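Local structure of peptide from Structure-specific endonuclease subunit SLX4 (Saccharomyces cerevisiae, 6J0Y) at residues 29-34 with 49-54. The protein is a fragment of a structure-specific endonuclease subunit and probably binds Rtt107 through its Rtt107-interacting motif. Residues are numbered along the deposited sequence; the frame is centred on the assembly and turned at random.
Sequences NFYRVE and FCIADI
Asp53 OD2 is gripped from two directions: Asn29 ND2 donates to it at 3.0 Å, and OD2 accepts through its anti lone pair, the one facing away from the other carboxylate oxygen, while a water donates from 2.6 Å. The amide and carboxylate planes stand 90° apart. That same water lies 2.5 Å from Tyr31 OH, bridging phenol and acid, while OD2 itself sits at the edge of the Tyr31 ring, close to its plane and 3.3 Å from CE2. Tyr31 CG lies anti to its own carbonyl carbon (chi1 -42°), which lays the ring along the strand toward Asp53, with CD2 passing Ile51 CB. With a leucine in place of Tyr31, the bridging water would probably lose its phenol partner and the Asp53 carboxylate the ring edge beside it.

Beneath these groups the backbones of Tyr31 and Ile51 exchange two hydrogen bonds, Tyr31 N to Ile51 O (2.8 Å) and Ile51 N to Tyr31 O. Farther along, Val33 N reaches Phe49 O, and Val33 CG2 meets Ile51 CG1 at 3.8 Å. On the other face of the sheet from Tyr31, Phe30 CE1 lies against Cys50 CB, with Val18 of helix 15-18 against both residues. Strand 49-55 also pairs with strand 8-14, so the contact joins the central and an outermost strand of the three-stranded antiparallel sheet formed within this chain, with a hydrogen-bonded Tyr31-Ile51 pair flanked by the non-hydrogen-bonded pairs Phe30-Ala52 and Arg32-Cys50.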
loop_
_atom_site.group_PDB
_atom_site.type_symbol
_atom_site.label_atom_id
_atom_site.label_comp_id
_atom_site.label_asym_id
_atom_site.label_seq_id
_atom_site.Cartn_x
_atom_site.Cartn_y
_atom_site.Cartn_z
ATOM N N ASN B 29 12.587 -18.637 -14.514
ATOM C CA ASN B 29 13.852 -17.937 -14.349
ATOM C C ASN B 29 14.242 -17.958 -12.876
ATOM O O ASN B 29 13.422 -18.213 -11.993
ATOM C CB ASN B 29 13.797 -16.459 -14.789
ATOM C CG ASN B 29 13.002 -16.232 -16.049
ATOM O OD1 ASN B 29 13.537 -16.343 -17.156
ATOM N ND2 ASN B 29 11.718 -15.880 -15.894
ATOM N N PHE B 30 15.508 -17.667 -12.628
ATOM C CA PHE B 30 16.016 -17.473 -11.270
ATOM C C PHE B 30 16.979 -16.293 -11.324
ATOM O O PHE B 30 17.768 -16.189 -12.262
ATOM C CB PHE B 30 16.651 -18.813 -10.780
ATOM C CG PHE B 30 17.991 -18.700 -10.078
ATOM C CD1 PHE B 30 18.118 -19.140 -8.775
ATOM C CD2 PHE B 30 19.136 -18.257 -10.733
ATOM C CE1 PHE B 30 19.337 -19.092 -8.125
ATOM C CE2 PHE B 30 20.352 -18.177 -10.074
ATOM C CZ PHE B 30 20.452 -18.597 -8.767
ATOM N N TYR B 31 16.931 -15.403 -10.322
ATOM C CA TYR B 31 17.778 -14.216 -10.322
ATOM C C TYR B 31 18.479 -14.105 -8.975
ATOM O O TYR B 31 17.840 -14.243 -7.931
ATOM C CB TYR B 31 16.990 -12.928 -10.580
ATOM C CG TYR B 31 15.931 -13.026 -11.660
ATOM C CD1 TYR B 31 16.283 -12.987 -13.002
ATOM C CD2 TYR B 31 14.574 -13.116 -11.331
ATOM C CE1 TYR B 31 15.329 -13.064 -13.997
ATOM C CE2 TYR B 31 13.600 -13.192 -12.329
ATOM C CZ TYR B 31 13.991 -13.165 -13.656
ATOM O OH TYR B 31 13.050 -13.240 -14.664
ATOM N N ARG B 32 19.779 -13.855 -9.002
ATOM C CA ARG B 32 20.514 -13.617 -7.757
ATOM C C ARG B 32 20.140 -12.252 -7.189
ATOM O O ARG B 32 20.167 -11.248 -7.906
ATOM C CB ARG B 32 22.014 -13.691 -8.025
ATOM C CG ARG B 32 22.925 -13.484 -6.815
ATOM C CD ARG B 32 24.373 -13.549 -7.310
ATOM N NE ARG B 32 25.372 -13.194 -6.302
ATOM C CZ ARG B 32 25.857 -14.051 -5.416
ATOM N NH1 ARG B 32 25.399 -15.298 -5.389
ATOM N NH2 ARG B 32 26.786 -13.660 -4.554
ATOM N N VAL B 33 19.815 -12.202 -5.876
ATOM C CA VAL B 33 19.482 -10.944 -5.217
ATOM C C VAL B 33 20.779 -10.280 -4.766
ATOM O O VAL B 33 21.688 -10.949 -4.268
ATOM C CB VAL B 33 18.521 -11.189 -4.033
ATOM C CG1 VAL B 33 18.377 -9.914 -3.151
ATOM C CG2 VAL B 33 17.142 -11.658 -4.530
ATOM N N GLU B 34 20.878 -8.963 -4.955
ATOM C CA GLU B 34 22.021 -8.181 -4.516
ATOM C C GLU B 34 21.568 -7.090 -3.554
ATOM O O GLU B 34 20.412 -6.661 -3.572
ATOM C CB GLU B 34 22.746 -7.543 -5.706
ATOM C CG GLU B 34 23.083 -8.552 -6.808
ATOM C CD GLU B 34 24.254 -9.446 -6.440
ATOM O OE1 GLU B 34 24.905 -9.193 -5.400
ATOM O OE2 GLU B 34 24.538 -10.397 -7.194
ATOM N N PHE B 49 20.037 -14.457 -1.089
ATOM C CA PHE B 49 18.756 -14.866 -1.627
ATOM C C PHE B 49 18.767 -14.880 -3.150
ATOM O O PHE B 49 19.636 -14.316 -3.820
ATOM C CB PHE B 49 17.640 -13.935 -1.149
ATOM C CG PHE B 49 17.345 -14.054 0.321
ATOM C CD1 PHE B 49 16.537 -15.075 0.791
ATOM C CD2 PHE B 49 17.874 -13.156 1.220
ATOM C CE1 PHE B 49 16.256 -15.193 2.154
ATOM C CE2 PHE B 49 17.609 -13.270 2.579
ATOM C CZ PHE B 49 16.804 -14.289 3.042
ATOM N N CYS B 50 17.748 -15.537 -3.678
ATOM C CA CYS B 50 17.419 -15.449 -5.088
ATOM C C CYS B 50 15.913 -15.292 -5.210
ATOM O O CYS B 50 15.163 -15.569 -4.273
ATOM C CB CYS B 50 17.863 -16.686 -5.851
ATOM S SG CYS B 50 16.963 -18.090 -5.271
ATOM N N ILE B 51 15.486 -14.813 -6.372
ATOM C CA ILE B 51 14.078 -14.769 -6.741
ATOM C C ILE B 51 13.888 -15.804 -7.839
ATOM O O ILE B 51 14.628 -15.803 -8.829
ATOM C CB ILE B 51 13.639 -13.378 -7.233
ATOM C CG1 ILE B 51 13.733 -12.339 -6.113
ATOM C CG2 ILE B 51 12.199 -13.446 -7.803
ATOM C CD1 ILE B 51 12.773 -12.590 -4.939
ATOM N N ALA B 52 12.927 -16.699 -7.654
ATOM C CA ALA B 52 12.543 -17.650 -8.688
ATOM C C ALA B 52 11.156 -17.304 -9.213
ATOM O O ALA B 52 10.239 -17.022 -8.432
ATOM C CB ALA B 52 12.561 -19.080 -8.146
ATOM N N ASP B 53 11.006 -17.317 -10.538
ATOM C CA ASP B 53 9.691 -17.264 -11.172
ATOM C C ASP B 53 9.228 -18.698 -11.359
ATOM O O ASP B 53 9.808 -19.437 -12.160
ATOM C CB ASP B 53 9.745 -16.553 -12.524
ATOM C CG ASP B 53 10.090 -15.097 -12.407
ATOM O OD1 ASP B 53 9.638 -14.439 -11.432
ATOM O OD2 ASP B 53 10.816 -14.606 -13.301
ATOM N N ILE B 54 8.187 -19.092 -10.632
ATOM C CA ILE B 54 7.717 -20.468 -10.613
ATOM C C ILE B 54 6.410 -20.515 -11.393
ATOM O O ILE B 54 5.462 -19.788 -11.072
ATOM C CB ILE B 54 7.532 -20.974 -9.172
ATOM C CG1 ILE B 54 8.853 -20.878 -8.387
ATOM C CG2 ILE B 54 6.958 -22.393 -9.172
ATOM C CD1 ILE B 54 9.926 -21.842 -8.852
HETATM O O HOH W 1 10.691 -12.304 -14.491
#